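Local coordinates for cupin domain protein (Microcystis aeruginosa DIANCHI905, PDB 5ZBE) that binds an iron(II) ion in a two-cupin-domain fold and is probably a metal-dependent enzyme or binding protein whose substrate is not established, at residues 47-52 with 96-101; 37-42 with 85-90. One frame throughout, in Å; residues are numbered along the deposited sequence. Where two conformers were deposited one is given.

Overall arrangement
From the N terminus, the chain runs through 37-42, ends its strand at His43, turns through His45 and enters 47-52. It then passes through 85-90 and reaches 96-101. Interaction 2 joins 37-42 to 85-90 and interaction 1 joins 47-52 to 96-101, closing loops of 42 and 43 residues. The segments alternate, so the two closures cross instead of nesting. Interaction 1 joins neighbouring strands 48-55 and 94-101 in the buried centre of the molecule; interaction 2 joins 39-43 and 84-87 of a four-stranded sheet. Their centres lie about 16 Å apart, and they meet where Phe86 packs on Gln49, beside the iron site that His43, His45 and His84 share with Gln49.

Interaction 1 of 2, residues 47-52 with 96-101; sequences ESQIGM and GFDLKR. With FE2 (Fe (II) ion), chain B.
Gln49 and Lys100 run side by side from a non-hydrogen-bonded pair, both pointing to the face of the sheet that carries the iron. The Gln49 chain is extended, CG anti to the backbone N (chi1 -178°), and this carries its terminal amide to the iron(II) ion. The Asp98 carboxylate, one pair further along on the same face, stacks across this amide with the planes 29° apart, its OD2 4.0 Å from Gln49 CD. Lys100 bends back over its last two torsions and meets the syn side of that oxygen, NZ to OD2 being 3.0 Å in a salt bridge. The same NZ also donates to water 1 at 2.7 Å, itself an iron ligand. Between Gly51 and Asp98 the strands close to 3.9 Å from CA to CA.

On the other face Phe97 and Met52 lie alongside each other, CE2 of the ring 3.5 Å from Met52 CB. Phe97 CG sits between its own N and carbonyl carbon (chi1 72°), which lays the ring beneath the neighbouring strand: Met52 N stands over its centre, and Leu99 CD1 lies in plane at the edge. Ile50 CG1 packs on Leu99 CB at 4.0 Å. Phe29, Phe160 and Ile206 add to this apolar layer.

Six antiparallel backbone bonds fix the register. Three histidines and one glutamine, gathered from strand 39-43, the turn after it, strand 48-55 and strand 84-87, hold the iron, resembling the cupin three-histidine-one-glutamate site with glutamine in the glutamate's place. Asp98 OD2 holds Lys100, whose bond would help to orient the iron-bound water.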
ATOM      1  N   GLU A  47     -13.250   5.368  -9.115  1.00 26.11           N
ATOM      2  CA  GLU A  47     -12.604   4.819  -7.919  1.00 24.34           C
ATOM      3  C   GLU A  47     -11.791   5.893  -7.218  1.00 27.23           C
ATOM      4  O   GLU A  47     -11.095   6.668  -7.861  1.00 27.91           O
ATOM      5  CB  GLU A  47     -11.665   3.675  -8.262  1.00 27.19           C
ATOM      6  CG  GLU A  47     -12.331   2.509  -8.970  1.00 28.96           C
ATOM      7  CD  GLU A  47     -12.272   2.593 -10.498  1.00 34.60           C
ATOM      8  OE1 GLU A  47     -12.108   3.688 -11.066  1.00 37.05           O
ATOM      9  OE2 GLU A  47     -12.401   1.538 -11.142  1.00 43.78           O
ATOM     10  N   SER A  48     -11.889   5.908  -5.898  1.00 22.77           N
ATOM     11  CA  SER A  48     -10.974   6.645  -5.041  1.00 24.78           C
ATOM     12  C   SER A  48      -9.615   5.962  -5.078  1.00 21.36           C
ATOM     13  O   SER A  48      -9.532   4.759  -5.293  1.00 24.35           O
ATOM     14  CB  SER A  48     -11.504   6.663  -3.620  1.00 27.31           C
ATOM     15  OG  SER A  48     -12.738   7.369  -3.563  1.00 32.56           O
ATOM     16  N   GLN A  49      -8.549   6.732  -4.864  1.00 21.87           N
ATOM     17  CA  GLN A  49      -7.193   6.194  -4.964  1.00 21.83           C
ATOM     18  C   GLN A  49      -6.287   6.725  -3.878  1.00 22.07           C
ATOM     19  O   GLN A  49      -6.340   7.896  -3.542  1.00 23.75           O
ATOM     20  CB  GLN A  49      -6.605   6.526  -6.336  1.00 25.22           C
ATOM     21  CG  GLN A  49      -5.212   5.970  -6.596  1.00 24.15           C
ATOM     22  CD  GLN A  49      -4.655   6.407  -7.942  1.00 23.51           C
ATOM     23  OE1 GLN A  49      -3.573   7.005  -8.026  1.00 25.63           O
ATOM     24  NE2 GLN A  49      -5.382   6.133  -8.983  1.00 22.20           N
ATOM     25  N   ILE A  50      -5.471   5.834  -3.319  1.00 20.65           N
ATOM     26  CA  ILE A  50      -4.414   6.218  -2.395  1.00 18.42           C
ATOM     27  C   ILE A  50      -3.166   5.492  -2.785  1.00 16.77           C
ATOM     28  O   ILE A  50      -3.232   4.486  -3.495  1.00 18.84           O
ATOM     29  CB  ILE A  50      -4.754   5.887  -0.929  1.00 20.20           C
ATOM     30  CG1 ILE A  50      -5.052   4.399  -0.768  1.00 20.62           C
ATOM     31  CG2 ILE A  50      -5.928   6.725  -0.454  1.00 22.78           C
ATOM     32  CD1 ILE A  50      -5.399   3.994   0.654  1.00 23.15           C
ATOM     33  N   GLY A  51      -2.020   5.991  -2.351  1.00 17.77           N
ATOM     34  CA  GLY A  51      -0.773   5.309  -2.636  1.00 17.77           C
ATOM     35  C   GLY A  51       0.425   5.953  -2.003  1.00 18.08           C
ATOM     36  O   GLY A  51       0.323   7.039  -1.440  1.00 19.43           O
ATOM     37  N   MET A  52       1.559   5.256  -2.087  1.00 16.69           N
ATOM     38  CA  MET A  52       2.835   5.741  -1.571  0.50 18.44           C
ATOM     39  C   MET A  52       3.986   5.373  -2.462  1.00 18.60           C
ATOM     40  O   MET A  52       3.960   4.338  -3.123  1.00 20.35           O
ATOM     41  CB  MET A  52       3.160   5.110  -0.225  0.50 20.47           C
ATOM     42  CG  MET A  52       2.064   5.222   0.791  0.50 23.76           C
ATOM     43  SD  MET A  52       2.647   4.591   2.367  0.50 23.91           S
ATOM     44  CE  MET A  52       4.233   5.390   2.617  0.50 29.99           C
ATOM     45  N   GLY A  96       6.431   2.277  -6.471  1.00 20.44           N
ATOM     46  CA  GLY A  96       5.363   2.682  -5.550  1.00 21.24           C
ATOM     47  C   GLY A  96       4.197   1.733  -5.599  1.00 19.85           C
ATOM     48  O   GLY A  96       4.211   0.751  -6.331  1.00 20.44           O
ATOM     49  N   PHE A  97       3.175   2.041  -4.810  1.00 17.63           N
ATOM     50  CA  PHE A  97       1.937   1.283  -4.865  1.00 18.75           C
ATOM     51  C   PHE A  97       0.775   2.221  -4.818  1.00 18.02           C
ATOM     52  O   PHE A  97       0.892   3.355  -4.337  1.00 19.49           O
ATOM     53  CB  PHE A  97       1.801   0.241  -3.736  1.00 20.96           C
ATOM     54  CG  PHE A  97       1.540   0.817  -2.372  1.00 19.14           C
ATOM     55  CD1 PHE A  97       0.250   0.992  -1.925  1.00 23.62           C
ATOM     56  CD2 PHE A  97       2.587   1.167  -1.538  1.00 23.44           C
ATOM     57  CE1 PHE A  97      -0.002   1.513  -0.668  1.00 22.22           C
ATOM     58  CE2 PHE A  97       2.339   1.681  -0.277  1.00 23.36           C
ATOM     59  CZ  PHE A  97       1.045   1.845   0.160  1.00 21.19           C
ATOM     60  N   ASP A  98      -0.338   1.738  -5.334  1.00 18.55           N
ATOM     61  CA  ASP A  98      -1.619   2.413  -5.133  1.00 19.79           C
ATOM     62  C   ASP A  98      -2.771   1.424  -4.991  1.00 18.90           C
ATOM     63  O   ASP A  98      -2.686   0.275  -5.410  1.00 20.84           O
ATOM     64  CB  ASP A  98      -1.897   3.482  -6.202  1.00 22.60           C
ATOM     65  CG  ASP A  98      -2.161   2.916  -7.564  1.00 29.11           C
ATOM     66  OD1 ASP A  98      -1.213   2.853  -8.394  1.00 36.97           O
ATOM     67  OD2 ASP A  98      -3.329   2.582  -7.832  1.00 32.52           O
ATOM     68  N   LEU A  99      -3.844   1.896  -4.370  1.00 19.87           N
ATOM     69  CA  LEU A  99      -5.070   1.142  -4.225  1.00 22.09           C
ATOM     70  C   LEU A  99      -6.200   1.966  -4.790  1.00 21.34           C
ATOM     71  O   LEU A  99      -6.273   3.106  -4.528  1.00 22.20           O
ATOM     72  CB  LEU A  99      -5.414   0.941  -2.752  1.00 20.48           C
ATOM     73  CG  LEU A  99      -4.632   0.050  -1.837  1.00 20.67           C
ATOM     74  CD1 LEU A  99      -3.356   0.710  -1.403  1.00 20.81           C
ATOM     75  CD2 LEU A  99      -5.537  -0.159  -0.645  1.00 21.14           C
ATOM     76  N   LYS A 100      -7.071   1.317  -5.538  1.00 18.84           N
ATOM     77  CA  LYS A 100      -8.259   1.931  -6.128  1.00 22.56           C
ATOM     78  C   LYS A 100      -9.510   1.177  -5.651  1.00 20.76           C
ATOM     79  O   LYS A 100      -9.557  -0.059  -5.699  1.00 21.05           O
ATOM     80  CB  LYS A 100      -8.200   1.886  -7.661  1.00 23.56           C
ATOM     81  CG  LYS A 100      -7.373   2.976  -8.317  1.00 31.34           C
ATOM     82  CD  LYS A 100      -7.423   2.844  -9.837  1.00 39.36           C
ATOM     83  CE  LYS A 100      -6.279   2.001 -10.396  1.00 52.85           C
ATOM     84  NZ  LYS A 100      -4.946   2.695 -10.399  1.00 53.71           N
ATOM     85  N   ARG A 101     -10.525   1.920  -5.220  1.00 21.60           N
ATOM     86  CA  ARG A 101     -11.761   1.334  -4.699  1.00 21.60           C
ATOM     87  C   ARG A 101     -12.887   2.345  -4.853  1.00 22.09           C
ATOM     88  O   ARG A 101     -12.675   3.532  -4.614  1.00 24.61           O
ATOM     89  CB  ARG A 101     -11.558   1.016  -3.224  1.00 25.81           C
ATOM     90  CG  ARG A 101     -12.742   0.422  -2.492  1.00 26.94           C
ATOM     91  CD  ARG A 101     -12.338   0.245  -1.042  1.00 23.41           C
ATOM     92  NE  ARG A 101     -13.377  -0.367  -0.225  1.00 29.49           N
ATOM     93  CZ  ARG A 101     -13.576  -1.678  -0.125  1.00 30.21           C
ATOM     94  NH1 ARG A 101     -14.548  -2.136   0.657  1.00 36.80           N
ATOM     95  NH2 ARG A 101     -12.806  -2.538  -0.783  1.00 29.97           N
TER
HETATM   96 FE   FE2 B 301      -5.429   7.042 -10.947  1.00 25.55          FE
HETATM   97  O   HOH W   1      -5.038   5.098 -11.644  1.00 31.11           O
HETATM   98  O   HOH W   2      -3.307   7.167 -10.936  1.00 25.79           O

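Interaction 2 of 2, residues 37-42 with 85-90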
ATOM      1  N   ASN A  37      12.783  10.068 -14.670  1.00 29.45           N
ATOM      2  CA  ASN A  37      12.319  11.312 -15.285  1.00 29.25           C
ATOM      3  C   ASN A  37      11.007  11.224 -16.054  1.00 27.61           C
ATOM      4  O   ASN A  37      10.713  12.079 -16.872  1.00 36.31           O
ATOM      5  CB  ASN A  37      13.431  11.876 -16.175  1.00 33.12           C
ATOM      6  CG  ASN A  37      14.689  12.147 -15.393  1.00 36.34           C
ATOM      7  OD1 ASN A  37      14.705  13.017 -14.524  1.00 42.12           O
ATOM      8  ND2 ASN A  37      15.741  11.386 -15.667  1.00 40.57           N
ATOM      9  N   ALA A  38      10.211  10.202 -15.776  1.00 28.69           N
ATOM     10  CA  ALA A  38       9.021   9.934 -16.558  1.00 32.61           C
ATOM     11  C   ALA A  38       7.757  10.417 -15.872  1.00 31.33           C
ATOM     12  O   ALA A  38       7.795  10.998 -14.785  1.00 29.44           O
ATOM     13  CB  ALA A  38       8.944   8.452 -16.881  1.00 33.26           C
ATOM     14  N   LYS A  39       6.626  10.208 -16.531  1.00 38.18           N
ATOM     15  CA  LYS A  39       5.331  10.666 -16.068  1.00 33.61           C
ATOM     16  C   LYS A  39       4.255   9.603 -16.126  1.00 37.93           C
ATOM     17  O   LYS A  39       4.337   8.680 -16.903  1.00 40.26           O
ATOM     18  CB  LYS A  39       4.908  11.844 -16.913  1.00 29.16           C
ATOM     19  CG  LYS A  39       5.966  12.912 -16.876  1.00 28.65           C
ATOM     20  CD  LYS A  39       5.892  13.835 -18.047  0.50 28.24           C
ATOM     21  CE  LYS A  39       4.587  14.566 -18.052  0.50 28.99           C
ATOM     22  NZ  LYS A  39       4.596  15.694 -19.018  0.50 30.33           N
ATOM     23  N   LEU A  40       3.250   9.745 -15.276  1.00 37.99           N
ATOM     24  CA  LEU A  40       2.009   9.042 -15.401  1.00 35.24           C
ATOM     25  C   LEU A  40       1.002  10.178 -15.656  1.00 35.21           C
ATOM     26  O   LEU A  40       0.770  11.026 -14.796  1.00 41.41           O
ATOM     27  CB  LEU A  40       1.732   8.231 -14.142  1.00 31.40           C
ATOM     28  CG  LEU A  40       0.604   7.217 -14.205  1.00 29.99           C
ATOM     29  CD1 LEU A  40       0.901   6.134 -15.226  0.50 27.73           C
ATOM     30  CD2 LEU A  40       0.348   6.623 -12.827  0.50 26.72           C
ATOM     31  N   GLU A  41       0.484  10.253 -16.879  1.00 44.52           N
ATOM     32  CA  GLU A  41      -0.281  11.441 -17.313  1.00 43.49           C
ATOM     33  C   GLU A  41      -1.582  11.571 -16.503  1.00 40.36           C
ATOM     34  O   GLU A  41      -2.113  10.577 -16.001  1.00 40.30           O
ATOM     35  CB  GLU A  41      -0.541  11.420 -18.833  1.00 36.98           C
ATOM     36  CG  GLU A  41      -0.902  12.784 -19.432  1.00 36.51           C
ATOM     37  CD  GLU A  41       0.289  13.607 -19.935  0.50 30.67           C
ATOM     38  OE1 GLU A  41       1.093  13.088 -20.726  0.50 33.99           O
ATOM     39  OE2 GLU A  41       0.406  14.804 -19.586  0.50 32.44           O
ATOM     40  N   SER A  42      -2.065  12.799 -16.334  1.00 36.66           N
ATOM     41  CA  SER A  42      -3.228  13.052 -15.478  0.50 36.60           C
ATOM     42  C   SER A  42      -4.479  12.377 -15.992  1.00 30.97           C
ATOM     43  O   SER A  42      -4.684  12.255 -17.206  1.00 34.71           O
ATOM     44  CB  SER A  42      -3.480  14.549 -15.303  0.50 40.86           C
ATOM     45  OG  SER A  42      -2.562  15.081 -14.372  0.50 38.04           O
ATOM     46  N   GLY A  85      -2.174  13.228 -11.544  1.00 26.57           N
ATOM     47  CA  GLY A  85      -1.080  12.707 -12.366  1.00 29.79           C
ATOM     48  C   GLY A  85       0.191  12.792 -11.561  1.00 23.18           C
ATOM     49  O   GLY A  85       0.190  13.339 -10.444  1.00 24.78           O
ATOM     50  N   PHE A  86       1.262  12.245 -12.110  1.00 24.44           N
ATOM     51  CA  PHE A  86       2.528  12.159 -11.420  1.00 25.23           C
ATOM     52  C   PHE A  86       3.719  12.431 -12.326  1.00 25.31           C
ATOM     53  O   PHE A  86       3.707  12.074 -13.506  1.00 30.54           O
ATOM     54  CB  PHE A  86       2.686  10.744 -10.862  1.00 24.95           C
ATOM     55  CG  PHE A  86       1.586  10.334  -9.925  1.00 23.57           C
ATOM     56  CD1 PHE A  86       1.697  10.590  -8.564  1.00 23.39           C
ATOM     57  CD2 PHE A  86       0.443   9.693 -10.399  1.00 23.86           C
ATOM     58  CE1 PHE A  86       0.698  10.188  -7.686  1.00 24.88           C
ATOM     59  CE2 PHE A  86      -0.566   9.304  -9.531  1.00 27.39           C
ATOM     60  CZ  PHE A  86      -0.438   9.552  -8.167  1.00 26.99           C
ATOM     61  N   VAL A  87       4.755  13.033 -11.752  1.00 25.56           N
ATOM     62  CA  VAL A  87       6.046  13.182 -12.414  1.00 27.25           C
ATOM     63  C   VAL A  87       7.150  12.582 -11.534  1.00 24.35           C
ATOM     64  O   VAL A  87       7.215  12.849 -10.320  1.00 24.18           O
ATOM     65  CB  VAL A  87       6.366  14.664 -12.727  1.00 32.64           C
ATOM     66  CG1 VAL A  87       7.762  14.809 -13.337  1.00 34.72           C
ATOM     67  CG2 VAL A  87       5.300  15.239 -13.646  1.00 31.83           C
ATOM     68  N   ASN A  88       8.018  11.774 -12.134  1.00 23.12           N
ATOM     69  CA  ASN A  88       9.209  11.309 -11.427  1.00 25.50           C
ATOM     70  C   ASN A  88      10.320  12.341 -11.646  1.00 26.26           C
ATOM     71  O   ASN A  88      10.816  12.466 -12.761  1.00 28.98           O
ATOM     72  CB  ASN A  88       9.656   9.954 -11.964  1.00 26.68           C
ATOM     73  CG  ASN A  88      10.899   9.431 -11.279  1.00 22.72           C
ATOM     74  OD1 ASN A  88      11.433  10.047 -10.348  1.00 22.14           O
ATOM     75  ND2 ASN A  88      11.370   8.278 -11.736  1.00 22.84           N
ATOM     76  N   PRO A  89      10.722  13.072 -10.586  1.00 27.29           N
ATOM     77  CA  PRO A  89      11.758  14.114 -10.721  1.00 29.36           C
ATOM     78  C   PRO A  89      13.199  13.611 -10.694  1.00 28.75           C
ATOM     79  O   PRO A  89      14.132  14.408 -10.842  1.00 32.27           O
ATOM     80  CB  PRO A  89      11.513  14.982  -9.481  1.00 28.51           C
ATOM     81  CG  PRO A  89      11.043  14.010  -8.454  1.00 28.34           C
ATOM     82  CD  PRO A  89      10.275  12.939  -9.187  1.00 24.05           C
ATOM     83  N   LEU A  90      13.397  12.317 -10.469  1.00 27.49           N
ATOM     84  CA  LEU A  90      14.745  11.767 -10.306  1.00 32.29           C
ATOM     85  C   LEU A  90      15.184  10.969 -11.511  1.00 33.27           C
ATOM     86  O   LEU A  90      14.340  10.459 -12.259  1.00 30.56           O
ATOM     87  CB  LEU A  90      14.790  10.823  -9.098  1.00 27.07           C
ATOM     88  CG  LEU A  90      14.332  11.331  -7.729  1.00 31.83           C
ATOM     89  CD1 LEU A  90      14.681  10.278  -6.694  1.00 28.57           C
ATOM     90  CD2 LEU A  90      14.951  12.666  -7.355  1.00 39.09           C
TER
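Leu40 CG lies anti to its N (chi1 -168°), while Phe86 CG lies beside its own (chi1 -58°), and these torsions set the two side chains next to each other, pointing the same way. They touch at Leu40 CD2 and Phe86 CD2, 3.9 Å apart, with the methyl approaching the ring obliquely. Phe86 also packs on Leu58 and Leu60 of strand 57-62 and meets the His76 ring edge-to-face; the nearest atom of the Phe86 side chain is about 6 Å from the iron(II) ion. Lys39 CG and Val87 CG2 lie alongside each other on the reverse face, at 4.0 Å.

Leu40 and Phe86 form a hydrogen-bonded antiparallel pair, N to O 3.0 Å for Leu40 N to Phe86 O and the same for Phe86 N to Leu40 O. Beyond the strand ends the pairing carries on through Asn88 N to Ala38 O, 2.8 Å and nearly straight, and through Asn37 N to Leu90 O, 2.9 Å. Asn88 directs its CB against Ala38 O, and its OD1 accepts from Leu90 N at 3.0 Å, the donor above the carbonyl plane, closing an Asx turn. Its ND2 donates to the carbonyls of Glu92 and Ala35, leaving both ends of this buried amide satisfied.

Backbone bonds thus join the strands, while Asn88 fixes the turn after strand 84-87 and ties it to the chain before Asn37. Phe86 reaches toward the metal site, and Leu40 beside it borders bound triethylene glycol, probably from the crystallisation liquor, consistent with a pocket there.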